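Local atomic coordinates of rhamnosidase B (Bacillus sp., PDB entry 2OKX), a protein that hydrolyses terminal alpha-L-rhamnose residues from its substrates as a family 78 glycoside hydrolase. Residues Arg87-Val92 and Ala164-Asp169; Gly109-Glu114 and Ala123-Ala128; Gly537-Ser542 and Ala548-Ser553; His667-Asp670 and Leu674-Ala677; Trp917-Val920 and Lys924-Leu927. All coordinates share one frame; numbering follows the deposited sequence.

Contact 1. Residues Arg87-Val92 and Ala164-Asp169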
# COMPACT_ATOMS: atom_id res chain seq x y z
N ARG A 87 -23.65 -14.57 31.78
CA ARG A 87 -22.66 -13.50 31.65
C ARG A 87 -21.86 -13.65 30.37
O ARG A 87 -21.36 -14.74 30.06
CB ARG A 87 -21.73 -13.51 32.86
CG ARG A 87 -20.49 -12.64 32.71
CD ARG A 87 -19.71 -12.56 34.02
NE ARG A 87 -18.36 -12.05 33.84
CZ ARG A 87 -17.38 -12.72 33.23
NH1 ARG A 87 -16.18 -12.17 33.11
NH2 ARG A 87 -17.60 -13.94 32.75
N ASN A 88 -21.75 -12.56 29.63
CA ASN A 88 -21.01 -12.52 28.37
C ASN A 88 -19.85 -11.54 28.50
O ASN A 88 -19.94 -10.57 29.26
CB ASN A 88 -21.94 -12.07 27.24
CG ASN A 88 -22.90 -13.16 26.80
OD1 ASN A 88 -22.60 -13.93 25.90
ND2 ASN A 88 -24.05 -13.23 27.46
N THR A 89 -18.78 -11.79 27.76
CA THR A 89 -17.61 -10.92 27.82
C THR A 89 -17.20 -10.37 26.45
O THR A 89 -17.07 -11.11 25.48
CB THR A 89 -16.41 -11.66 28.41
OG1 THR A 89 -16.74 -12.12 29.73
CG2 THR A 89 -15.20 -10.73 28.49
N ILE A 90 -16.99 -9.06 26.40
CA ILE A 90 -16.55 -8.39 25.18
C ILE A 90 -15.12 -7.95 25.44
O ILE A 90 -14.84 -7.30 26.45
CB ILE A 90 -17.39 -7.14 24.87
CG1 ILE A 90 -18.88 -7.50 24.77
CG2 ILE A 90 -16.92 -6.51 23.56
CD1 ILE A 90 -19.19 -8.52 23.68
N ALA A 91 -14.21 -8.32 24.55
CA ALA A 91 -12.81 -7.96 24.69
C ALA A 91 -12.34 -7.31 23.40
O ALA A 91 -12.67 -7.76 22.30
CB ALA A 91 -11.98 -9.19 24.98
N VAL A 92 -11.55 -6.24 23.53
CA VAL A 92 -11.07 -5.54 22.35
C VAL A 92 -9.61 -5.15 22.47
O VAL A 92 -9.15 -4.74 23.54
CB VAL A 92 -11.87 -4.25 22.09
CG1 VAL A 92 -11.41 -3.61 20.78
CG2 VAL A 92 -13.36 -4.55 22.06
N ALA A 164 -8.42 -12.11 26.71
CA ALA A 164 -9.68 -11.94 26.00
C ALA A 164 -10.73 -12.98 26.33
O ALA A 164 -11.87 -12.88 25.87
CB ALA A 164 -9.42 -11.91 24.50
N LEU A 165 -10.37 -13.98 27.13
CA LEU A 165 -11.31 -15.04 27.48
C LEU A 165 -12.30 -14.64 28.57
O LEU A 165 -11.97 -13.85 29.46
CB LEU A 165 -10.55 -16.30 27.90
CG LEU A 165 -9.61 -16.88 26.83
CD1 LEU A 165 -9.00 -18.17 27.35
CD2 LEU A 165 -10.39 -17.14 25.54
N PRO A 166 -13.52 -15.17 28.52
CA PRO A 166 -14.59 -14.90 29.49
C PRO A 166 -14.20 -15.15 30.94
O PRO A 166 -14.58 -14.39 31.83
CB PRO A 166 -15.71 -15.82 29.03
CG PRO A 166 -15.52 -15.85 27.54
CD PRO A 166 -14.03 -16.02 27.42
N ALA A 167 -13.43 -16.21 31.18
CA ALA A 167 -13.02 -16.57 32.53
C ALA A 167 -11.76 -15.85 33.02
O ALA A 167 -11.30 -16.09 34.14
CB ALA A 167 -12.82 -18.07 32.62
N PHE A 168 -11.21 -14.97 32.20
CA PHE A 168 -10.01 -14.24 32.59
C PHE A 168 -10.28 -13.32 33.77
O PHE A 168 -11.31 -12.65 33.83
CB PHE A 168 -9.46 -13.43 31.41
CG PHE A 168 -8.20 -12.68 31.73
CD1 PHE A 168 -8.23 -11.33 32.06
CD2 PHE A 168 -6.97 -13.34 31.72
CE1 PHE A 168 -7.06 -10.64 32.38
CE2 PHE A 168 -5.79 -12.66 32.04
CZ PHE A 168 -5.84 -11.31 32.37
N ASP A 169 -9.35 -13.29 34.72
CA ASP A 169 -9.48 -12.45 35.90
C ASP A 169 -8.82 -11.09 35.69
O ASP A 169 -7.59 -10.97 35.74
CB ASP A 169 -8.88 -13.15 37.12
CG ASP A 169 -8.73 -12.23 38.31
OD1 ASP A 169 -9.63 -11.39 38.54
OD2 ASP A 169 -7.72 -12.36 39.03
O HOH W 1 -14.11 -11.87 24.55

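Contact 2. Residues Gly109-Glu114 and Ala123-Ala128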
# COMPACT_ATOMS: atom_id res chain seq x y z
N GLY A 109 -6.18 8.03 21.16
CA GLY A 109 -6.57 6.67 21.48
C GLY A 109 -8.02 6.61 21.90
O GLY A 109 -8.49 7.47 22.64
N GLY A 110 -8.75 5.60 21.44
CA GLY A 110 -10.14 5.51 21.81
C GLY A 110 -10.90 4.31 21.27
O GLY A 110 -10.59 3.78 20.21
N LEU A 111 -11.91 3.91 22.04
CA LEU A 111 -12.77 2.80 21.68
C LEU A 111 -14.20 3.12 22.09
O LEU A 111 -14.44 3.62 23.19
CB LEU A 111 -12.33 1.52 22.40
CG LEU A 111 -13.35 0.38 22.33
CD1 LEU A 111 -13.46 -0.12 20.90
CD2 LEU A 111 -12.92 -0.75 23.26
N ILE A 112 -15.14 2.84 21.19
CA ILE A 112 -16.54 3.05 21.48
C ILE A 112 -17.30 1.86 20.89
O ILE A 112 -17.18 1.56 19.70
CB ILE A 112 -17.07 4.38 20.88
CG1 ILE A 112 -18.51 4.61 21.33
CG2 ILE A 112 -16.96 4.37 19.37
CD1 ILE A 112 -19.04 5.99 21.02
N ALA A 113 -18.04 1.16 21.74
CA ALA A 113 -18.79 -0.01 21.31
C ALA A 113 -20.09 -0.14 22.09
O ALA A 113 -20.17 0.21 23.26
CB ALA A 113 -17.95 -1.27 21.49
N GLU A 114 -21.12 -0.66 21.42
CA GLU A 114 -22.41 -0.83 22.05
C GLU A 114 -23.15 -2.03 21.47
O GLU A 114 -23.20 -2.20 20.25
CB GLU A 114 -23.25 0.43 21.83
CG GLU A 114 -24.55 0.48 22.62
CD GLU A 114 -25.42 1.66 22.22
OE1 GLU A 114 -24.86 2.76 22.05
OE2 GLU A 114 -26.64 1.48 22.09
N ALA A 123 -25.14 -3.64 26.34
CA ALA A 123 -23.80 -3.32 26.81
C ALA A 123 -23.31 -2.07 26.10
O ALA A 123 -23.74 -1.78 24.98
CB ALA A 123 -22.86 -4.48 26.55
N ALA A 124 -22.42 -1.34 26.75
CA ALA A 124 -21.87 -0.11 26.17
C ALA A 124 -20.58 0.27 26.87
O ALA A 124 -20.45 0.14 28.09
CB ALA A 124 -22.90 1.02 26.29
N THR A 125 -19.62 0.75 26.09
CA THR A 125 -18.33 1.15 26.63
C THR A 125 -18.47 2.37 27.55
O THR A 125 -19.14 3.35 27.20
CB THR A 125 -17.34 1.49 25.50
OG1 THR A 125 -17.95 2.42 24.60
CG2 THR A 125 -16.95 0.23 24.74
N ASP A 126 -17.84 2.30 28.71
CA ASP A 126 -17.86 3.39 29.68
C ASP A 126 -16.86 3.10 30.80
O ASP A 126 -16.16 2.09 30.76
CB ASP A 126 -19.27 3.58 30.26
CG ASP A 126 -19.76 2.37 31.03
OD1 ASP A 126 -20.98 2.33 31.34
OD2 ASP A 126 -18.96 1.48 31.35
N ALA A 127 -16.81 3.98 31.78
CA ALA A 127 -15.88 3.85 32.91
C ALA A 127 -15.94 2.50 33.63
O ALA A 127 -15.02 2.17 34.38
CB ALA A 127 -16.12 4.98 33.90
N ALA A 128 -17.00 1.74 33.41
CA ALA A 128 -17.15 0.44 34.05
C ALA A 128 -16.23 -0.61 33.42
O ALA A 128 -15.91 -1.62 34.06
CB ALA A 128 -18.60 -0.02 33.97

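Contact 3. Residues Gly537-Ser542 and Ala548-Ser553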
# COMPACT_ATOMS: atom_id res chain seq x y z
N GLY A 537 -15.89 -13.99 -12.44
CA GLY A 537 -15.52 -13.68 -13.81
C GLY A 537 -14.47 -14.67 -14.25
O GLY A 537 -13.82 -15.29 -13.41
N SER A 538 -14.29 -14.83 -15.56
CA SER A 538 -13.27 -15.75 -16.04
C SER A 538 -12.87 -15.51 -17.48
O SER A 538 -13.57 -14.82 -18.24
CB SER A 538 -13.74 -17.21 -15.88
OG SER A 538 -14.87 -17.49 -16.68
N PHE A 539 -11.73 -16.09 -17.85
CA PHE A 539 -11.21 -16.01 -19.20
C PHE A 539 -10.17 -17.09 -19.43
O PHE A 539 -9.27 -17.28 -18.60
CB PHE A 539 -10.57 -14.66 -19.48
CG PHE A 539 -9.92 -14.58 -20.84
CD1 PHE A 539 -10.65 -14.18 -21.96
CD2 PHE A 539 -8.59 -14.98 -21.02
CE1 PHE A 539 -10.07 -14.19 -23.23
CE2 PHE A 539 -8.00 -14.99 -22.28
CZ PHE A 539 -8.74 -14.60 -23.39
N ARG A 540 -10.30 -17.82 -20.53
CA ARG A 540 -9.33 -18.84 -20.92
C ARG A 540 -9.34 -18.88 -22.44
O ARG A 540 -10.38 -18.66 -23.06
CB ARG A 540 -9.72 -20.23 -20.40
CG ARG A 540 -9.71 -20.39 -18.90
CD ARG A 540 -9.98 -21.84 -18.49
NE ARG A 540 -10.99 -22.47 -19.33
CZ ARG A 540 -10.72 -23.34 -20.30
NH1 ARG A 540 -11.70 -23.88 -21.02
NH2 ARG A 540 -9.47 -23.70 -20.53
N CYS A 541 -8.18 -19.14 -23.04
CA CYS A 541 -8.10 -19.21 -24.49
C CYS A 541 -7.04 -20.22 -24.92
O CYS A 541 -6.37 -20.82 -24.08
CB CYS A 541 -7.81 -17.83 -25.08
SG CYS A 541 -6.15 -17.18 -24.76
N SER A 542 -6.89 -20.39 -26.23
CA SER A 542 -5.94 -21.34 -26.79
C SER A 542 -4.47 -21.00 -26.48
O SER A 542 -3.59 -21.84 -26.64
CB SER A 542 -6.13 -21.43 -28.30
OG SER A 542 -5.90 -20.18 -28.92
N ALA A 548 -2.17 -17.36 -18.40
CA ALA A 548 -1.36 -17.11 -17.21
C ALA A 548 -1.33 -15.62 -16.89
O ALA A 548 -1.33 -15.24 -15.72
CB ALA A 548 0.06 -17.63 -17.42
N THR A 549 -1.32 -14.76 -17.91
CA THR A 549 -1.29 -13.32 -17.66
C THR A 549 -2.61 -12.90 -17.03
O THR A 549 -2.63 -12.00 -16.19
CB THR A 549 -1.03 -12.49 -18.95
OG1 THR A 549 -2.17 -12.56 -19.82
CG2 THR A 549 0.20 -13.00 -19.69
N TRP A 550 -3.69 -13.55 -17.43
CA TRP A 550 -5.01 -13.24 -16.88
C TRP A 550 -5.04 -13.68 -15.42
O TRP A 550 -5.56 -12.98 -14.55
CB TRP A 550 -6.11 -13.99 -17.66
CG TRP A 550 -7.50 -13.49 -17.33
CD1 TRP A 550 -8.18 -12.46 -17.94
CD2 TRP A 550 -8.36 -13.96 -16.28
NE1 TRP A 550 -9.40 -12.27 -17.34
CE2 TRP A 550 -9.54 -13.17 -16.31
CE3 TRP A 550 -8.24 -14.97 -15.31
CZ2 TRP A 550 -10.59 -13.37 -15.41
CZ3 TRP A 550 -9.29 -15.16 -14.41
CH2 TRP A 550 -10.45 -14.36 -14.47
N GLU A 551 -4.49 -14.86 -15.16
CA GLU A 551 -4.44 -15.43 -13.82
C GLU A 551 -3.70 -14.50 -12.84
O GLU A 551 -4.21 -14.22 -11.76
CB GLU A 551 -3.75 -16.80 -13.89
CG GLU A 551 -3.85 -17.64 -12.63
CD GLU A 551 -5.28 -18.04 -12.31
OE1 GLU A 551 -6.04 -18.38 -13.25
OE2 GLU A 551 -5.64 -18.02 -11.12
N ILE A 552 -2.52 -14.02 -13.21
CA ILE A 552 -1.81 -13.14 -12.28
C ILE A 552 -2.49 -11.77 -12.18
O ILE A 552 -2.41 -11.11 -11.14
CB ILE A 552 -0.31 -12.96 -12.65
CG1 ILE A 552 -0.14 -12.26 -13.99
CG2 ILE A 552 0.37 -14.32 -12.66
CD1 ILE A 552 1.31 -11.91 -14.30
N SER A 553 -3.17 -11.35 -13.24
CA SER A 553 -3.87 -10.07 -13.21
C SER A 553 -5.03 -10.15 -12.21
O SER A 553 -5.30 -9.21 -11.47
CB SER A 553 -4.41 -9.71 -14.60
OG SER A 553 -3.36 -9.42 -15.51

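Contact 4. Residues His667-Asp670 and Leu674-Ala677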
# COMPACT_ATOMS: atom_id res chain seq x y z
N HIS A 667 -6.35 27.45 -13.09
CA HIS A 667 -4.92 27.29 -13.24
C HIS A 667 -4.47 27.41 -14.69
O HIS A 667 -3.30 27.20 -15.01
CB HIS A 667 -4.48 25.95 -12.64
CG HIS A 667 -4.46 25.95 -11.14
ND1 HIS A 667 -3.36 26.36 -10.42
CD2 HIS A 667 -5.42 25.65 -10.24
CE1 HIS A 667 -3.65 26.32 -9.13
NE2 HIS A 667 -4.89 25.90 -8.99
N ILE A 668 -5.41 27.75 -15.56
CA ILE A 668 -5.11 27.96 -16.97
C ILE A 668 -4.86 29.46 -17.10
O ILE A 668 -5.72 30.26 -16.74
CB ILE A 668 -6.29 27.55 -17.88
CG1 ILE A 668 -6.51 26.03 -17.79
CG2 ILE A 668 -6.01 27.96 -19.31
CD1 ILE A 668 -7.69 25.53 -18.61
N ASP A 669 -3.69 29.83 -17.60
CA ASP A 669 -3.36 31.25 -17.74
C ASP A 669 -3.45 31.81 -19.16
O ASP A 669 -4.08 31.23 -20.04
CB ASP A 669 -1.95 31.50 -17.19
CG ASP A 669 -0.90 30.66 -17.87
OD1 ASP A 669 -0.98 30.48 -19.11
OD2 ASP A 669 0.02 30.18 -17.18
N ASP A 670 -2.81 32.96 -19.35
CA ASP A 670 -2.77 33.68 -20.62
C ASP A 670 -2.60 32.79 -21.85
O ASP A 670 -3.33 32.92 -22.82
CB ASP A 670 -1.65 34.71 -20.60
CG ASP A 670 -1.90 35.81 -19.59
OD1 ASP A 670 -0.98 36.63 -19.36
OD2 ASP A 670 -3.01 35.85 -19.03
N LEU A 674 -2.99 24.77 -19.22
CA LEU A 674 -2.89 24.47 -17.80
C LEU A 674 -1.45 24.64 -17.35
O LEU A 674 -0.55 23.94 -17.82
CB LEU A 674 -3.35 23.03 -17.53
CG LEU A 674 -3.33 22.58 -16.06
CD1 LEU A 674 -4.30 23.44 -15.26
CD2 LEU A 674 -3.70 21.11 -15.96
N ASN A 675 -1.22 25.59 -16.45
CA ASN A 675 0.12 25.85 -15.94
C ASN A 675 0.10 25.67 -14.43
O ASN A 675 -0.62 26.39 -13.73
CB ASN A 675 0.56 27.28 -16.28
CG ASN A 675 2.05 27.48 -16.14
OD1 ASN A 675 2.68 26.93 -15.23
ND2 ASN A 675 2.63 28.28 -17.03
N MET A 676 0.87 24.72 -13.92
CA MET A 676 0.87 24.47 -12.48
C MET A 676 2.22 24.16 -11.86
O MET A 676 3.10 23.59 -12.50
CB MET A 676 -0.08 23.32 -12.15
CG MET A 676 -1.52 23.58 -12.49
SD MET A 676 -2.52 22.15 -12.13
CE MET A 676 -2.91 22.44 -10.42
N ALA A 677 2.37 24.54 -10.60
CA ALA A 677 3.59 24.28 -9.85
C ALA A 677 3.22 23.14 -8.91
O ALA A 677 2.65 23.37 -7.85
CB ALA A 677 4.00 25.51 -9.05

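Contact 5. Residues Trp917-Val920 and Lys924-Leu927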
# COMPACT_ATOMS: atom_id res chain seq x y z
N TRP A 917 -16.23 -19.19 -27.92
CA TRP A 917 -16.13 -19.31 -29.36
C TRP A 917 -14.89 -20.08 -29.77
O TRP A 917 -13.93 -20.18 -29.01
CB TRP A 917 -16.16 -17.94 -30.06
CG TRP A 917 -15.25 -16.86 -29.52
CD1 TRP A 917 -15.62 -15.75 -28.81
CD2 TRP A 917 -13.83 -16.75 -29.72
NE1 TRP A 917 -14.52 -14.96 -28.56
CE2 TRP A 917 -13.41 -15.54 -29.11
CE3 TRP A 917 -12.87 -17.55 -30.36
CZ2 TRP A 917 -12.08 -15.12 -29.11
CZ3 TRP A 917 -11.54 -17.13 -30.36
CH2 TRP A 917 -11.16 -15.92 -29.74
N GLU A 918 -14.94 -20.65 -30.96
CA GLU A 918 -13.80 -21.39 -31.49
C GLU A 918 -13.97 -21.53 -32.99
O GLU A 918 -15.10 -21.56 -33.49
CB GLU A 918 -13.73 -22.78 -30.85
CG GLU A 918 -14.75 -23.77 -31.35
CD GLU A 918 -14.64 -25.10 -30.64
OE1 GLU A 918 -15.04 -25.19 -29.46
OE2 GLU A 918 -14.13 -26.07 -31.25
N PHE A 919 -12.86 -21.57 -33.72
CA PHE A 919 -12.94 -21.74 -35.17
C PHE A 919 -13.17 -23.21 -35.44
O PHE A 919 -12.42 -24.06 -34.97
CB PHE A 919 -11.64 -21.28 -35.85
CG PHE A 919 -11.52 -19.80 -35.98
CD1 PHE A 919 -10.86 -19.04 -35.01
CD2 PHE A 919 -12.10 -19.14 -37.06
CE1 PHE A 919 -10.78 -17.66 -35.12
CE2 PHE A 919 -12.03 -17.75 -37.18
CZ PHE A 919 -11.36 -17.01 -36.20
N VAL A 920 -14.22 -23.52 -36.20
CA VAL A 920 -14.54 -24.91 -36.52
C VAL A 920 -13.95 -25.28 -37.88
O VAL A 920 -13.83 -26.45 -38.21
CB VAL A 920 -16.06 -25.15 -36.54
CG1 VAL A 920 -16.64 -24.87 -35.16
CG2 VAL A 920 -16.73 -24.26 -37.58
N LYS A 924 -14.52 -19.63 -40.18
CA LYS A 924 -15.82 -19.94 -39.62
C LYS A 924 -15.79 -20.21 -38.12
O LYS A 924 -15.10 -21.11 -37.65
CB LYS A 924 -16.42 -21.15 -40.35
CG LYS A 924 -17.84 -21.50 -39.94
CD LYS A 924 -18.38 -22.63 -40.80
CE LYS A 924 -19.79 -23.02 -40.38
NZ LYS A 924 -20.36 -24.07 -41.27
N LEU A 925 -16.56 -19.42 -37.38
CA LEU A 925 -16.63 -19.54 -35.92
C LEU A 925 -17.91 -20.18 -35.43
O LEU A 925 -18.94 -20.17 -36.10
CB LEU A 925 -16.55 -18.16 -35.26
CG LEU A 925 -15.27 -17.39 -34.99
CD1 LEU A 925 -15.65 -16.02 -34.43
CD2 LEU A 925 -14.39 -18.14 -33.99
N LYS A 926 -17.83 -20.72 -34.22
CA LYS A 926 -18.97 -21.28 -33.52
C LYS A 926 -18.95 -20.37 -32.29
O LYS A 926 -17.90 -20.22 -31.65
CB LYS A 926 -18.72 -22.72 -33.10
CG LYS A 926 -19.97 -23.42 -32.60
CD LYS A 926 -19.64 -24.45 -31.53
CE LYS A 926 -18.59 -25.45 -31.98
NZ LYS A 926 -18.26 -26.42 -30.89
N LEU A 927 -20.08 -19.75 -31.97
CA LEU A 927 -20.14 -18.82 -30.84
C LEU A 927 -21.38 -19.05 -29.98
O LEU A 927 -22.48 -19.19 -30.51
CB LEU A 927 -20.14 -17.38 -31.36
CG LEU A 927 -20.50 -16.23 -30.41
CD1 LEU A 927 -19.41 -16.06 -29.38
CD2 LEU A 927 -20.68 -14.93 -31.21

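Contact 1. Residues Arg87-Val92 and Ala164-Asp169
Pro166, which gives up the most surface here, meets the strand 87-96 at Thr89 and Arg87. Its CA lies 3.5 Å from Thr89 OG1, and the same hydroxyl approaches CB of the proline ring, so the CA-CB side of the proline ring rests against the threonine hydroxyl. Thr89 carries OG1 beside its backbone N, with CG2 anti to that N (chi1 -58°), which turns the hydroxyl to Pro166 and to the guanidinium of Arg87; OG1 lies above one face of that group, toward its rim. A weak hydrogen bond ties the hydroxyl to Ser29 on the neighbouring strand 22-31.

The polar part of the contact is Arg87. Its extended chain carries the guanidinium end-on to the carbonyl of Pro166, where NH1 (3.0 Å) and NH2 (3.2 Å) both donate to Pro166 O. That oxygen lies in the guanidinium plane; NH1 in turn approaches within the carbonyl plane, whereas NH2 sits well above it. Further along, Ala91 CB packs 3.8 Å from Ala164 CB. One water donates to both Thr89 O and Ala164 O, bridging the two backbones without a direct bond between them.

Pro166 belongs to a type I turn from Leu165 to Phe168, closed by the bond from Phe168 N to Leu165 O, and Arg27 reaches Leu165 O from outside. The contact thus lays an irregular loop over one face of the N-terminal domain's antiparallel sheet. Two donors converging on one carbonyl hold the loop by its backbone, and the charge of Arg87 would probably polarise the Pro166 peptide.

Contact 2. Residues Gly109-Glu114 and Ala123-Ala128
Thr125 points its side chain at Ala113 and divides it between polar and apolar work: OG1 accepts from Ala113 N at 3.1 Å along a nearly straight N-H (168°), while CG2 packs 3.7 Å from Ala113 CB. The torsion chi1 of 51° sets OG1 between backbone N and carbonyl carbon, and places CG2 beside the N. OG1 also bonds to Ser9 O. Thr125 N returns a bond to Ala113 O, 2.9 Å long, so backbone and side chain of one residue satisfy both polar groups of another. The Ile112 side chain crosses that of Thr125 at about a right angle, its CG1 4.0 Å from OG1. A valine in place of Thr125 would probably leave Ala113 N and Ser9 O without their hydroxyl partner.

One residue on, Glu114 and Ala124 form an antiparallel non-hydrogen-bonded pair and send their side chains to the same face, where Glu114 CG lies 4.1 Å from Ala124 CB. The extended glutamate carries its carboxylate past the alanine to Asn7 N, Thr121 and a salt bridge with Arg4. The arrangement is that of a beta hairpin, strands 110-117 and 120-124, at one border of the N-terminal domain's mixed sheet, with the threonine hydroxyl continuing the bonding where the second strand ends.

Contact 3. Residues Gly537-Ser542 and Ala548-Ser553
The strand 538-541 runs past the helix 544-559 with Phe539 and Trp550 as the nearest pair, their CA atoms 7.2 Å apart, and no hydrogen bond joins the two segments. The indole of Trp550 carries the contact from the helix, meeting Phe539 CB and the backbone of Gly537 and Ser538. Phe539 CB sits over one face of it, 3.5 Å from the centroid of the five-membered ring in a CH-pi contact only 15° off the normal; NE1, at 3.4 Å, is the indole atom closest to this CB. From CB the phenyl turns off obliquely. Its ring and the five-membered ring have centroids 5.3 Å apart and planes at 34°, an oblique pairing.

The far end of the indole reaches the start of the strand: CH2 lies 3.5 Å from Ser538 CA, and Gly537 O meets the ring edge near its plane. With CG anti to the backbone N (chi1 -168°), Trp550 reaches from the helix to the strand. This short strand forms one border of the sheet that continues through strand 900-906 into the C-terminal domain, so the contact packs helix 544-559 of the six-hairpin glycosidase domain on a sheet shared with the C-terminal domain. Leu872 of helix 868-876 touches both aromatic side chains. A leucine here, without the indole, would probably leave Phe539 CB without its ring face and open a gap beside Ser538 and Gly537. Within the helix, Ser553 N and OG reach Thr549 O from opposite faces of its carbonyl plane, OG at 2.8 Å.

Contact 4. Residues His667-Asp670 and Leu674-Ala677
His667 O accepts from Asn675 N at 3.0 Å, with an N-H angle of 166° and the donor somewhat tilted from the carbonyl plane; it is the one backbone hydrogen bond across the contact. The neighbouring Ile668 and Leu674 are bridged, their CA atoms 4.2 Å apart. The amide of Leu674 is satisfied from outside, by Asn699 OD1 of helix 696-715.

A second polar link is much poorer. Asn675 ND2 gives a weak bond to Asp669 OD2, 3.2 Å long but bent to 121° at the hydrogen, and the amide and carboxylate planes are steeply inclined to each other. Asp669 CG sits between backbone N and carbonyl carbon, which brings OD2 to Asn675, while OD1 bonds to the hydroxyl of Ser671. That partner, in the residues linking the two segments, probably does more than Asn675 to fix the carboxylate.

On the apolar side the His667 ring takes Met676 CE over its centre, 3.9 Å from the centroid and 9° off the normal. The methionine chain crosses the histidine at about a right angle and bends at chi3 to bring its methyl there, with SD lying oblique to the ring. Leu674 CD1 lies 3.6 Å from His667 CB, and its packing with Ile668 CG1 is continued by Leu702, which touches both residues. Leu613 of another loop touches both Met676 and His667. The chain bends back on itself through one isolated beta bridge, in the loop that follows helix 647-665 of the six-hairpin glycosidase domain.

Contact 5. Residues Trp917-Val920 and Lys924-Leu927
This is the beta hairpin of strands 912-921 and 924-932 in the C-terminal domain, where Glu918 and Lys926 form an antiparallel hydrogen-bonded pair: Lys926 N donates to Glu918 O (2.9 Å) and Glu918 N to Lys926 O (3.1 Å). A further bond, Val920 N to Lys924 O, lies next to the turn. The pairs on either side, Trp917 with Leu927 and Phe919 with Leu925, are non-hydrogen-bonded and place their side chains on one face.

On that face Leu925 meets both aromatic side chains. Its CD2 stands over the centre of the Phe919 ring, 3.6 Å from the centroid and 4° off the normal, and also lies 4.0 Å from Trp917 CE3. Phe919 CG lies beside the backbone N (chi1 -78°), which lays the ring over the leucine. Leu927 CD1 meets the indole at its edge, near the plane, 3.8 Å from Trp917 CD1. The hairpin forms two inner strands of a five-stranded mixed sheet, between strands 900-906 and 946-954, and Pro895 from a loop touches both Trp917 and Phe919. Trp917 NE1 is satisfied by Leu877 O.

On the opposite face Glu918 and Lys926 run side by side in the same direction, but their salt bridge is long, OE1 to NZ 3.7 Å. Near the turn, Val920 CG1 packs across the aliphatic part of Lys926, 3.6 Å from its CB, while Val920 CG2 lies against CG of the extended Lys924.

Contacts 1 and 2 belong to the N-terminal domain: contact 2 is nested inside the chain loop closed by contact 1, their centres are about 14 Å apart, and they touch through Val92 CB and Leu111 CD2, 3.8 Å apart, which joins two sheets. Contacts 3 and 5 reach the same sheet, from its border and its inner strands, with nearest atoms about 6 Å apart but no touch. Contact 4 shares the six-hairpin domain with contact 3, yet their centres are about 43 Å apart; it lies across the chain's centre from contact 1, about 61 Å away between centres. The residues seen binding calcium, Val423 and His522, belong to none of the five contacts.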